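Long-range contacts in dehydrogenase (PDB 3Q2I), which binds NAD(H) and UDP-N-acetylglucosaminuronic acid and probably oxidises this sugar nucleotide in the pathway to 2,3-diacetamido-2,3-dideoxy-D-mannuronic acid: residues Gln134-Lys145 with His194-Leu202; Pro248-Thr256 with Val264-Asn272. All blocks are in the same frame, centred on the assembly; numbering follows the deposited sequence.

Contact 1 closes before contact 2 opens along the chain, and their centres lie about 13 Å apart on the same side of the chain's centre. Contact 1 brings helix 139-149 and the turn ahead of it against helix 193-203; contact 2 is the hairpin of strands 252-259 and 262-267 in the mixed sheet of the C-terminal domain. Helix 139-149 packs on that hairpin, Leu144 touching Val264, while Thr140 OG1 probably hydrogen-bonds Val271 O at 2.6 Å and the hydroxyl end of Tyr195 rests on Ala270. Together they serve both ligands: contact 1 reaches the nicotinamide carboxamide and the UDP-sugar, contact 2 the uracil end of the UDP-sugar.

Contact 1 (Gln134-Lys145 with His194-Leu202). With NAI (1,4-dihydronicotinamide adenine dinucleotide), chain B.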
loop_
_atom_site.group_PDB
_atom_site.type_symbol
_atom_site.label_atom_id
_atom_site.label_comp_id
_atom_site.label_asym_id
_atom_site.label_seq_id
_atom_site.Cartn_x
_atom_site.Cartn_y
_atom_site.Cartn_z
ATOM N N GLN A 134 13.582 29.863 23.167
ATOM C CA GLN A 134 13.484 30.939 24.160
ATOM C C GLN A 134 12.048 31.224 24.584
ATOM O O GLN A 134 11.812 31.874 25.609
ATOM C CB GLN A 134 14.272 32.155 23.664
ATOM C CG GLN A 134 13.529 33.108 22.739
ATOM C CD GLN A 134 13.389 32.582 21.343
ATOM O OE1 GLN A 134 13.889 31.506 21.022
ATOM N NE2 GLN A 134 12.754 33.368 20.484
ATOM N N ASN A 135 11.064 30.741 23.836
ATOM C CA ASN A 135 9.651 30.995 24.177
ATOM C C ASN A 135 9.085 30.208 25.356
ATOM O O ASN A 135 8.049 30.556 25.918
ATOM C CB ASN A 135 8.771 30.717 22.935
ATOM C CG ASN A 135 8.017 31.930 22.422
ATOM O OD1 ASN A 135 8.474 33.074 22.537
ATOM N ND2 ASN A 135 6.875 31.672 21.746
ATOM N N ARG A 136 9.720 29.078 25.681
ATOM C CA ARG A 136 9.244 28.169 26.711
ATOM C C ARG A 136 9.141 28.897 28.056
ATOM O O ARG A 136 8.284 28.575 28.853
ATOM C CB ARG A 136 10.218 26.999 26.884
ATOM C CG ARG A 136 10.151 25.972 25.751
ATOM C CD ARG A 136 10.815 24.708 26.238
ATOM N NE ARG A 136 10.709 23.734 25.139
ATOM C CZ ARG A 136 11.236 22.517 25.223
ATOM N NH1 ARG A 136 11.891 22.147 26.324
ATOM N NH2 ARG A 136 11.145 21.663 24.204
ATOM N N ARG A 137 10.014 29.877 28.264
ATOM C CA ARG A 137 9.959 30.581 29.560
ATOM C C ARG A 137 9.005 31.762 29.571
ATOM O O ARG A 137 8.883 32.447 30.588
ATOM C CB ARG A 137 11.357 30.965 30.045
ATOM C CG ARG A 137 12.144 29.785 30.608
ATOM C CD ARG A 137 11.810 29.547 32.077
ATOM N NE ARG A 137 12.238 28.221 32.524
ATOM C CZ ARG A 137 12.106 27.749 33.760
ATOM N NH1 ARG A 137 11.543 28.484 34.710
ATOM N NH2 ARG A 137 12.547 26.531 34.051
ATOM N N ASN A 138 8.246 31.961 28.496
ATOM C CA ASN A 138 7.184 32.954 28.547
ATOM C C ASN A 138 6.230 32.655 29.701
ATOM O O ASN A 138 5.954 31.504 30.011
ATOM C CB ASN A 138 6.428 32.987 27.215
ATOM C CG ASN A 138 7.261 33.585 26.102
ATOM O OD1 ASN A 138 8.448 33.839 26.258
ATOM N ND2 ASN A 138 6.630 33.830 24.939
ATOM N N ALA A 139 5.725 33.696 30.358
ATOM C CA ALA A 139 4.869 33.489 31.508
ATOM C C ALA A 139 3.613 32.654 31.283
ATOM O O ALA A 139 3.283 31.802 32.106
ATOM C CB ALA A 139 4.545 34.827 32.169
ATOM N N THR A 140 2.908 32.906 30.180
ATOM C CA THR A 140 1.747 32.098 29.857
ATOM C C THR A 140 2.072 30.609 29.683
ATOM O O THR A 140 1.396 29.748 30.238
ATOM C CB THR A 140 1.019 32.607 28.619
ATOM O OG1 THR A 140 1.951 32.744 27.548
ATOM C CG2 THR A 140 0.406 33.989 28.861
ATOM N N LEU A 141 3.167 30.353 28.974
ATOM C CA LEU A 141 3.598 28.988 28.620
ATOM C C LEU A 141 4.140 28.271 29.841
ATOM O O LEU A 141 3.855 27.102 30.032
ATOM C CB LEU A 141 4.639 29.018 27.499
ATOM C CG LEU A 141 4.028 29.475 26.169
ATOM C CD1 LEU A 141 5.051 29.441 25.058
ATOM C CD2 LEU A 141 2.781 28.650 25.793
ATOM N N GLN A 142 4.802 29.008 30.744
ATOM C CA GLN A 142 5.130 28.458 32.059
ATOM C C GLN A 142 3.957 28.061 32.932
ATOM O O GLN A 142 3.968 26.978 33.519
ATOM C CB GLN A 142 6.082 29.413 32.786
ATOM C CG GLN A 142 7.509 29.299 32.264
ATOM C CD GLN A 142 8.141 27.923 32.458
ATOM O OE1 GLN A 142 8.150 27.410 33.567
ATOM N NE2 GLN A 142 8.668 27.313 31.384
ATOM N N LEU A 143 2.915 28.880 33.003
ATOM C CA LEU A 143 1.742 28.446 33.745
ATOM C C LEU A 143 1.096 27.188 33.172
ATOM O O LEU A 143 0.672 26.316 33.918
ATOM C CB LEU A 143 0.666 29.546 33.790
ATOM C CG LEU A 143 0.854 30.588 34.898
ATOM C CD1 LEU A 143 -0.065 31.815 34.657
ATOM C CD2 LEU A 143 0.485 29.895 36.180
ATOM N N LEU A 144 0.916 27.165 31.849
ATOM C CA LEU A 144 0.448 25.971 31.159
ATOM C C LEU A 144 1.329 24.788 31.535
ATOM O O LEU A 144 0.818 23.724 31.889
ATOM C CB LEU A 144 0.541 26.162 29.632
ATOM C CG LEU A 144 -0.664 26.778 28.931
ATOM C CD1 LEU A 144 -0.366 27.009 27.458
ATOM C CD2 LEU A 144 -1.922 25.945 29.147
ATOM N N LYS A 145 2.643 24.945 31.419
ATOM C CA LYS A 145 3.507 23.818 31.754
ATOM C C LYS A 145 3.304 23.344 33.203
ATOM O O LYS A 145 3.238 22.141 33.501
ATOM C CB LYS A 145 4.973 24.148 31.478
ATOM C CG LYS A 145 5.924 22.990 31.800
ATOM C CD LYS A 145 5.799 21.781 30.845
ATOM C CE LYS A 145 6.910 20.740 31.088
ATOM N NZ LYS A 145 6.808 19.508 30.242
ATOM N N HIS A 194 8.063 27.434 17.252
ATOM C CA HIS A 194 7.907 27.527 18.715
ATOM C C HIS A 194 6.550 27.003 19.177
ATOM O O HIS A 194 6.324 26.810 20.367
ATOM C CB HIS A 194 8.124 28.978 19.216
ATOM C CG HIS A 194 9.515 29.514 19.032
ATOM N ND1 HIS A 194 10.603 29.011 19.708
ATOM C CD2 HIS A 194 9.974 30.595 18.356
ATOM C CE1 HIS A 194 11.690 29.689 19.378
ATOM N NE2 HIS A 194 11.334 30.662 18.560
ATOM N N TYR A 195 5.608 26.863 18.235
ATOM C CA TYR A 195 4.298 26.301 18.526
ATOM C C TYR A 195 4.301 24.794 18.273
ATOM O O TYR A 195 3.701 24.050 19.045
ATOM C CB TYR A 195 3.211 27.004 17.697
ATOM C CG TYR A 195 3.056 28.470 18.053
ATOM C CD1 TYR A 195 1.982 28.930 18.816
ATOM C CD2 TYR A 195 3.969 29.398 17.581
ATOM C CE1 TYR A 195 1.868 30.272 19.139
ATOM C CE2 TYR A 195 3.866 30.761 17.923
ATOM C CZ TYR A 195 2.809 31.164 18.710
ATOM O OH TYR A 195 2.729 32.514 19.088
ATOM N N VAL A 196 5.004 24.344 17.232
ATOM C CA VAL A 196 5.222 22.904 17.056
ATOM C C VAL A 196 5.846 22.341 18.324
ATOM O O VAL A 196 5.513 21.231 18.783
ATOM C CB VAL A 196 6.120 22.558 15.805
ATOM C CG1 VAL A 196 6.390 21.040 15.789
ATOM C CG2 VAL A 196 5.391 23.048 14.547
ATOM N N ASP A 197 6.773 23.132 18.895
ATOM C CA ASP A 197 7.456 22.707 20.104
ATOM C C ASP A 197 6.474 22.356 21.213
ATOM O O ASP A 197 6.779 21.520 22.059
ATOM C CB ASP A 197 8.374 23.833 20.579
ATOM C CG ASP A 197 9.202 23.469 21.775
ATOM O OD1 ASP A 197 9.893 22.444 21.730
ATOM O OD2 ASP A 197 9.187 24.257 22.754
ATOM N N LEU A 198 5.336 23.048 21.279
ATOM C CA LEU A 198 4.423 22.795 22.396
ATOM C C LEU A 198 3.804 21.399 22.376
ATOM O O LEU A 198 3.233 20.935 23.353
ATOM C CB LEU A 198 3.255 23.816 22.376
ATOM C CG LEU A 198 3.742 25.297 22.345
ATOM C CD1 LEU A 198 2.591 26.216 22.160
ATOM C CD2 LEU A 198 4.606 25.612 23.587
ATOM N N LEU A 199 3.753 20.802 21.180
ATOM C CA LEU A 199 3.040 19.538 21.058
ATOM C C LEU A 199 3.620 18.435 21.933
ATOM O O LEU A 199 2.871 17.771 22.649
ATOM C CB LEU A 199 2.937 19.159 19.571
ATOM C CG LEU A 199 2.244 20.144 18.634
ATOM C CD1 LEU A 199 2.266 19.728 17.146
ATOM C CD2 LEU A 199 0.801 20.314 19.107
ATOM N N ASP A 200 4.915 18.174 21.849
ATOM C CA ASP A 200 5.542 17.223 22.733
ATOM C C ASP A 200 5.812 17.837 24.134
ATOM O O ASP A 200 5.560 17.166 25.139
ATOM C CB ASP A 200 6.878 16.754 22.116
ATOM C CG ASP A 200 7.579 15.716 22.983
ATOM O OD1 ASP A 200 8.284 16.113 23.949
ATOM O OD2 ASP A 200 7.335 14.508 22.842
ATOM N N TRP A 201 6.224 19.110 24.189
ATOM C CA TRP A 201 6.701 19.687 25.477
ATOM C C TRP A 201 5.519 19.845 26.420
ATOM O O TRP A 201 5.637 19.481 27.595
ATOM C CB TRP A 201 7.313 21.053 25.202
ATOM C CG TRP A 201 7.720 21.754 26.467
ATOM C CD1 TRP A 201 8.594 21.292 27.412
ATOM C CD2 TRP A 201 7.340 23.087 26.863
ATOM N NE1 TRP A 201 8.710 22.237 28.420
ATOM C CE2 TRP A 201 7.959 23.340 28.104
ATOM C CE3 TRP A 201 6.524 24.072 26.309
ATOM C CZ2 TRP A 201 7.788 24.551 28.798
ATOM C CZ3 TRP A 201 6.364 25.272 26.985
ATOM C CH2 TRP A 201 6.994 25.496 28.218
ATOM N N LEU A 202 4.370 20.328 25.937
ATOM C CA LEU A 202 3.238 20.485 26.863
ATOM C C LEU A 202 2.414 19.230 26.899
ATOM O O LEU A 202 2.009 18.821 27.976
ATOM C CB LEU A 202 2.303 21.635 26.530
ATOM C CG LEU A 202 2.922 23.030 26.619
ATOM C CD1 LEU A 202 1.882 24.052 26.201
ATOM C CD2 LEU A 202 3.307 23.248 28.110
HETATM P PA NAI B . 19.856 36.349 8.371
HETATM O O1A NAI B . 19.784 36.061 6.927
HETATM O O2A NAI B . 19.419 37.784 8.905
HETATM O O5B NAI B . 21.288 36.092 8.987
HETATM C C5B NAI B . 22.133 35.516 8.031
HETATM C C4B NAI B . 23.567 35.653 8.525
HETATM O O4B NAI B . 24.375 34.477 8.349
HETATM C C3B NAI B . 23.966 36.651 7.437
HETATM O O3B NAI B . 24.595 37.805 8.013
HETATM C C2B NAI B . 24.784 35.827 6.428
HETATM O O2B NAI B . 25.756 36.573 5.705
HETATM C C1B NAI B . 25.438 34.849 7.433
HETATM N N9A NAI B . 26.027 33.685 6.813
HETATM C C8A NAI B . 25.468 32.904 5.830
HETATM N N7A NAI B . 26.272 31.908 5.586
HETATM C C5A NAI B . 27.340 31.925 6.453
HETATM C C6A NAI B . 28.498 31.143 6.646
HETATM N N6A NAI B . 28.752 30.010 5.903
HETATM N N1A NAI B . 29.374 31.517 7.594
HETATM C C2A NAI B . 29.149 32.605 8.303
HETATM N N3A NAI B . 28.086 33.396 8.177
HETATM C C4A NAI B . 27.178 33.080 7.229
HETATM O O3 NAI B . 18.943 35.281 9.122
HETATM P PN NAI B . 18.352 35.337 10.550
HETATM O O1N NAI B . 16.916 35.781 10.525
HETATM O O2N NAI B . 19.247 36.034 11.602
HETATM O O5D NAI B . 18.053 33.793 10.969
HETATM C C5D NAI B . 19.243 33.217 11.455
HETATM C C4D NAI B . 18.967 31.893 12.162
HETATM O O4D NAI B . 18.228 32.253 13.341
HETATM C C3D NAI B . 17.997 30.941 11.405
HETATM O O3D NAI B . 18.378 29.613 11.770
HETATM C C2D NAI B . 16.631 31.239 12.034
HETATM O O2D NAI B . 15.777 30.098 12.043
HETATM C C1D NAI B . 16.981 31.603 13.507
HETATM N N1N NAI B . 16.000 32.464 14.128
HETATM C C2N NAI B . 15.516 32.144 15.309
HETATM C C3N NAI B . 14.510 32.891 15.934
HETATM C C7N NAI B . 13.999 32.536 17.277
HETATM O O7N NAI B . 12.899 32.821 17.711
HETATM N N7N NAI B . 14.789 31.827 18.136
HETATM C C4N NAI B . 13.957 33.959 15.197
HETATM C C5N NAI B . 14.572 34.318 14.011
HETATM C C6N NAI B . 15.584 33.559 13.480
HETATM O O HOH W 1 10.650 28.260 22.299
HETATM O O HOH W 2 5.058 29.276 21.194
#
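With CG beside its backbone N and the chain extended from CG to NE, Arg136 reaches across to Asp197 and Trp201; the indole swings out to meet it because its CG is anti to the backbone N (chi1 175°). The guanidinium grips the carboxylate side-on, NE to Asp197 OD2 and NH2 to Asp197 OD1, both 2.9 Å, nearly straight and on syn lone pairs, with the two groups almost coplanar. Lys133 also bridges to Asp197 OD1 and Glu327 to Arg136 NH2, so the pair belongs to a larger charge network. The same guanidinium lies flat on Trp201, planes 8° apart, with Arg136 CZ 3.9 Å from the centroid of the five-membered ring, a cation-pi stack. Over the opposite face runs the Lys145 chain; its CD makes a CH-pi contact and its NZ, off-centre above the ring, donates to Trp201 O at 2.9 Å. The indole is thus sandwiched between two basic side chains, while Gln142 NE2 sits at its edge, held by a 2.9 Å bond to Arg136 O. These residues join helix 139-149 and the turn ahead of it to helix 193-203; the short helical segments run nearly parallel, 11.4 Å apart at an angle of 22°, beside the cofactor site of this Rossmann-fold dehydrogenase. Leu141 meets Leu198, and Leu144 meets Leu202, on the buried side. At the other end Gln134 and His194 converge on the nicotinamide carboxamide: Gln134 NE2 and His194 NE2 each donate to NAI O7N at 2.8 Å, and NAI N7N donates to Gln134 OE1. A water 2.7 Å from His194 ND1 accepts a bond from Asn135 N.

Contact 2 (Pro248-Thr256 with Val264-Asn272); sequences PKNLEGSIT and VRVGGVAVN. With HP7 ((2S,3S,4R,5R,6R)-5-acetamido-6-[[[(2R,3S,4R,5R)-5-(2,4-dioxopyrimidin-1-yl)-3,4-dihydroxy-oxolan-2-yl]methoxy-hydroxy-phosphoryl]oxy-hydroxy-phosphoryl]oxy-3,4-dihydroxy-oxane-2-carboxylic acid), chain C.
At the edge of the Arg265 guanidinium, near its plane, lies Glu252 OE1, and over one face lies Ser254 OG, while a water in the plane accepts from Arg265 NE and is shared with Thr256 OG1. The group belongs to a beta hairpin, strands 252-259 and 262-267, in the mixed sheet of the C-terminal domain. Arg265 NH2 bonds Glu252 OE1 at 2.8 Å in a bent salt bridge, coming from above the carboxylate plane, which is turned 48° from the guanidinium. Ser254 OG donates to the same oxygen at 2.6 Å, on its anti lone pair, and Asn162 ND2 of the adjoining strand is a further donor. Bending at chi3 turns the end of Arg265 back over Ser254, where Gln275 takes its NH1.

Ile255 and Val266 form a hydrogen-bonded antiparallel pair, Ile255 N to Val266 O at 2.9 Å and Val266 N to Ile255 O at 3.0 Å; Thr256 and Arg265 follow as a non-hydrogen-bonded pair. Ile255 CG2 touches Val266 and Val271, on the side where Leu144 of helix 139-149 packs. Past Gly267 the second strand curls: Gly253 N donates to Gly268 O at 2.8 Å, and Val271 N donates to Gly253 O from above the carbonyl plane. Along the other edge of strand 252-259, toward strand 156-164, Leu251 and Glu252 both face Phe164 in a classic beta bulge. The preceding loop reaches the UDP-sugar: Asn250 OD1 accepts from Thr166 N, a water accepts from its ND2 and donates to Val269 O, and Asn250 N donates to the uracil oxygen HP7 O4 at 2.9 Å.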
loop_
_atom_site.group_PDB
_atom_site.type_symbol
_atom_site.label_atom_id
_atom_site.label_comp_id
_atom_site.label_asym_id
_atom_site.label_seq_id
_atom_site.Cartn_x
_atom_site.Cartn_y
_atom_site.Cartn_z
ATOM N N PRO A 248 -4.858 41.230 7.298
ATOM C CA PRO A 248 -3.763 41.834 6.560
ATOM C C PRO A 248 -2.490 41.878 7.394
ATOM O O PRO A 248 -1.462 42.363 6.906
ATOM C CB PRO A 248 -4.241 43.286 6.415
ATOM C CG PRO A 248 -4.907 43.516 7.710
ATOM C CD PRO A 248 -5.516 42.205 8.186
ATOM N N LYS A 249 -2.556 41.362 8.619
ATOM C CA LYS A 249 -1.395 41.254 9.511
ATOM C C LYS A 249 -1.595 40.096 10.498
ATOM O O LYS A 249 -2.644 39.456 10.475
ATOM C CB LYS A 249 -1.209 42.581 10.286
ATOM C CG LYS A 249 -2.341 42.886 11.236
ATOM C CD LYS A 249 -2.151 44.279 11.863
ATOM C CE LYS A 249 -3.434 44.667 12.547
ATOM N NZ LYS A 249 -3.404 43.999 13.861
ATOM N N ASN A 250 -0.623 39.847 11.367
ATOM C CA ASN A 250 -0.714 38.741 12.322
ATOM C C ASN A 250 -2.015 38.809 13.100
ATOM O O ASN A 250 -2.395 39.868 13.648
ATOM C CB ASN A 250 0.446 38.721 13.323
ATOM C CG ASN A 250 1.753 38.199 12.753
ATOM O OD1 ASN A 250 1.905 37.977 11.544
ATOM N ND2 ASN A 250 2.722 37.969 13.648
ATOM N N LEU A 251 -2.708 37.676 13.177
ATOM C CA LEU A 251 -3.995 37.616 13.842
ATOM C C LEU A 251 -4.001 36.794 15.121
ATOM O O LEU A 251 -4.597 37.177 16.137
ATOM C CB LEU A 251 -5.062 37.091 12.879
ATOM C CG LEU A 251 -6.475 36.776 13.405
ATOM C CD1 LEU A 251 -7.174 38.060 13.816
ATOM C CD2 LEU A 251 -7.313 36.122 12.302
ATOM N N GLU A 252 -3.369 35.629 15.115
ATOM C CA GLU A 252 -3.592 34.675 16.202
ATOM C C GLU A 252 -2.412 33.713 16.369
ATOM O O GLU A 252 -1.803 33.263 15.370
ATOM C CB GLU A 252 -4.841 33.831 15.883
ATOM C CG GLU A 252 -5.155 32.825 16.951
ATOM C CD GLU A 252 -6.465 32.083 16.711
ATOM O OE1 GLU A 252 -6.693 31.069 17.386
ATOM O OE2 GLU A 252 -7.277 32.499 15.847
ATOM N N GLY A 253 -1.989 33.527 17.623
ATOM C CA GLY A 253 -1.037 32.485 18.029
ATOM C C GLY A 253 -1.692 31.919 19.257
ATOM O O GLY A 253 -1.687 32.546 20.328
ATOM N N SER A 254 -2.324 30.743 19.147
ATOM C CA SER A 254 -3.136 30.247 20.263
ATOM C C SER A 254 -2.985 28.762 20.488
ATOM O O SER A 254 -2.605 28.019 19.580
ATOM C CB SER A 254 -4.636 30.513 20.127
ATOM O OG SER A 254 -5.171 29.742 19.053
ATOM N N ILE A 255 -3.329 28.351 21.694
ATOM C CA ILE A 255 -3.480 26.943 22.007
ATOM C C ILE A 255 -4.670 26.753 22.897
ATOM O O ILE A 255 -4.805 27.444 23.939
ATOM C CB ILE A 255 -2.182 26.341 22.609
ATOM C CG1 ILE A 255 -2.349 24.833 22.850
ATOM C CG2 ILE A 255 -1.701 27.046 23.943
ATOM C CD1 ILE A 255 -1.034 24.058 23.218
ATOM N N THR A 256 -5.440 25.709 22.595
ATOM C CA THR A 256 -6.580 25.345 23.419
ATOM C C THR A 256 -6.346 23.929 23.889
ATOM O O THR A 256 -5.933 23.086 23.087
ATOM C CB THR A 256 -7.871 25.373 22.585
ATOM O OG1 THR A 256 -8.060 26.713 22.121
ATOM C CG2 THR A 256 -9.041 24.935 23.435
ATOM N N VAL A 264 -8.521 25.081 28.904
ATOM C CA VAL A 264 -7.742 26.302 28.835
ATOM C C VAL A 264 -7.610 26.799 27.405
ATOM O O VAL A 264 -7.578 25.989 26.462
ATOM C CB VAL A 264 -6.348 26.063 29.428
ATOM C CG1 VAL A 264 -5.354 27.110 28.993
ATOM C CG2 VAL A 264 -6.447 25.997 30.933
ATOM N N ARG A 265 -7.617 28.113 27.216
ATOM C CA ARG A 265 -7.190 28.696 25.978
ATOM C C ARG A 265 -6.288 29.873 26.263
ATOM O O ARG A 265 -6.635 30.780 27.039
ATOM C CB ARG A 265 -8.400 29.137 25.132
ATOM C CG ARG A 265 -7.973 29.753 23.774
ATOM C CD ARG A 265 -9.169 30.397 23.070
ATOM N NE ARG A 265 -9.154 30.223 21.616
ATOM C CZ ARG A 265 -8.526 31.034 20.755
ATOM N NH1 ARG A 265 -7.785 32.045 21.198
ATOM N NH2 ARG A 265 -8.609 30.837 19.436
ATOM N N VAL A 266 -5.121 29.849 25.643
ATOM C CA VAL A 266 -4.185 30.974 25.648
ATOM C C VAL A 266 -4.079 31.467 24.227
ATOM O O VAL A 266 -3.730 30.691 23.347
ATOM C CB VAL A 266 -2.788 30.537 26.105
ATOM C CG1 VAL A 266 -1.867 31.753 26.170
ATOM C CG2 VAL A 266 -2.899 29.821 27.451
ATOM N N GLY A 267 -4.448 32.720 23.987
ATOM C CA GLY A 267 -4.451 33.264 22.646
ATOM C C GLY A 267 -3.760 34.626 22.544
ATOM O O GLY A 267 -2.709 34.845 23.170
ATOM N N GLY A 268 -4.345 35.505 21.735
ATOM C CA GLY A 268 -3.630 36.707 21.326
ATOM C C GLY A 268 -2.876 36.466 20.038
ATOM O O GLY A 268 -3.133 35.439 19.378
ATOM N N VAL A 269 -2.009 37.392 19.657
ATOM C CA VAL A 269 -1.221 37.237 18.436
ATOM C C VAL A 269 -0.054 36.274 18.653
ATOM O O VAL A 269 0.551 35.846 17.674
ATOM C CB VAL A 269 -0.689 38.576 17.853
ATOM C CG1 VAL A 269 -1.842 39.485 17.548
ATOM C CG2 VAL A 269 0.212 39.251 18.888
ATOM N N ALA A 270 0.272 35.988 19.911
ATOM C CA ALA A 270 1.472 35.229 20.269
ATOM C C ALA A 270 1.399 34.480 21.608
ATOM O O ALA A 270 2.241 34.651 22.501
ATOM C CB ALA A 270 2.700 36.136 20.186
ATOM N N VAL A 271 0.368 33.665 21.796
ATOM C CA VAL A 271 0.131 32.953 23.051
ATOM C C VAL A 271 0.452 33.797 24.275
ATOM O O VAL A 271 1.116 33.347 25.202
ATOM C CB VAL A 271 0.850 31.585 23.170
ATOM C CG1 VAL A 271 -0.021 30.506 22.656
ATOM C CG2 VAL A 271 2.294 31.590 22.601
ATOM N N ASN A 272 -0.071 35.008 24.225
ATOM C CA ASN A 272 0.300 36.025 25.232
ATOM C C ASN A 272 -0.884 36.449 26.110
ATOM O O ASN A 272 -0.703 37.202 27.091
ATOM C CB ASN A 272 0.888 37.225 24.490
ATOM C CG ASN A 272 -0.079 37.830 23.484
ATOM O OD1 ASN A 272 -0.333 37.268 22.410
ATOM N ND2 ASN A 272 -0.631 38.998 23.817
HETATM N N1 HP7 C . 5.455 40.480 9.490
HETATM C C2 HP7 C . 4.488 40.975 8.717
HETATM O O2 HP7 C . 4.737 41.243 7.513
HETATM N N3 HP7 C . 3.268 41.227 9.202
HETATM C C4 HP7 C . 2.986 40.972 10.487
HETATM O O4 HP7 C . 1.845 41.284 10.902
HETATM C C5 HP7 C . 3.972 40.441 11.325
HETATM C C6 HP7 C . 5.230 40.209 10.783
HETATM P PA HP7 C . 8.308 39.422 13.646
HETATM P PB HP7 C . 9.727 37.609 15.268
HETATM O "O'P" HP7 C . 9.177 34.776 10.686
HETATM O "O'Q" HP7 C . 11.377 34.701 10.732
HETATM C "C1'" HP7 C . 8.791 35.235 14.667
HETATM O O1A HP7 C . 6.945 39.461 14.320
HETATM O O1B HP7 C . 8.647 37.790 16.308
HETATM C C1C HP7 C . 6.752 40.173 8.874
HETATM C "C2'" HP7 C . 8.908 33.857 15.341
HETATM N "N2'" HP7 C . 9.067 34.000 16.789
HETATM O O2A HP7 C . 9.337 40.498 13.861
HETATM O O2B HP7 C . 11.128 38.163 15.437
HETATM C C2C HP7 C . 7.725 41.344 8.896
HETATM O O2C HP7 C . 8.389 41.287 7.629
HETATM C "C3'" HP7 C . 10.089 33.075 14.781
HETATM O "O3'" HP7 C . 9.910 31.709 15.225
HETATM O O3A HP7 C . 9.057 38.021 13.871
HETATM O O3B HP7 C . 9.939 36.005 15.049
HETATM C C3C HP7 C . 8.728 40.942 9.963
HETATM O O3C HP7 C . 10.020 41.479 9.678
HETATM C "C4'" HP7 C . 10.092 33.093 13.244
HETATM O "O4'" HP7 C . 11.270 32.515 12.694
HETATM C C4C HP7 C . 8.759 39.419 9.900
HETATM O O4C HP7 C . 7.368 39.156 9.669
HETATM C "C5'" HP7 C . 10.130 34.576 12.823
HETATM O "O5'" HP7 C . 8.876 35.106 13.246
HETATM C C5C HP7 C . 9.133 38.845 11.249
HETATM O O5C HP7 C . 8.052 39.266 12.071
HETATM C "C6'" HP7 C . 10.254 34.700 11.324
HETATM C "C7'" HP7 C . 8.267 33.518 17.738
HETATM O "O7'" HP7 C . 7.298 32.764 17.570
HETATM C "C8'" HP7 C . 8.613 33.940 19.147
HETATM O O HOH W 3 2.625 37.536 16.818
HETATM O O HOH W 4 -10.490 27.547 21.054
#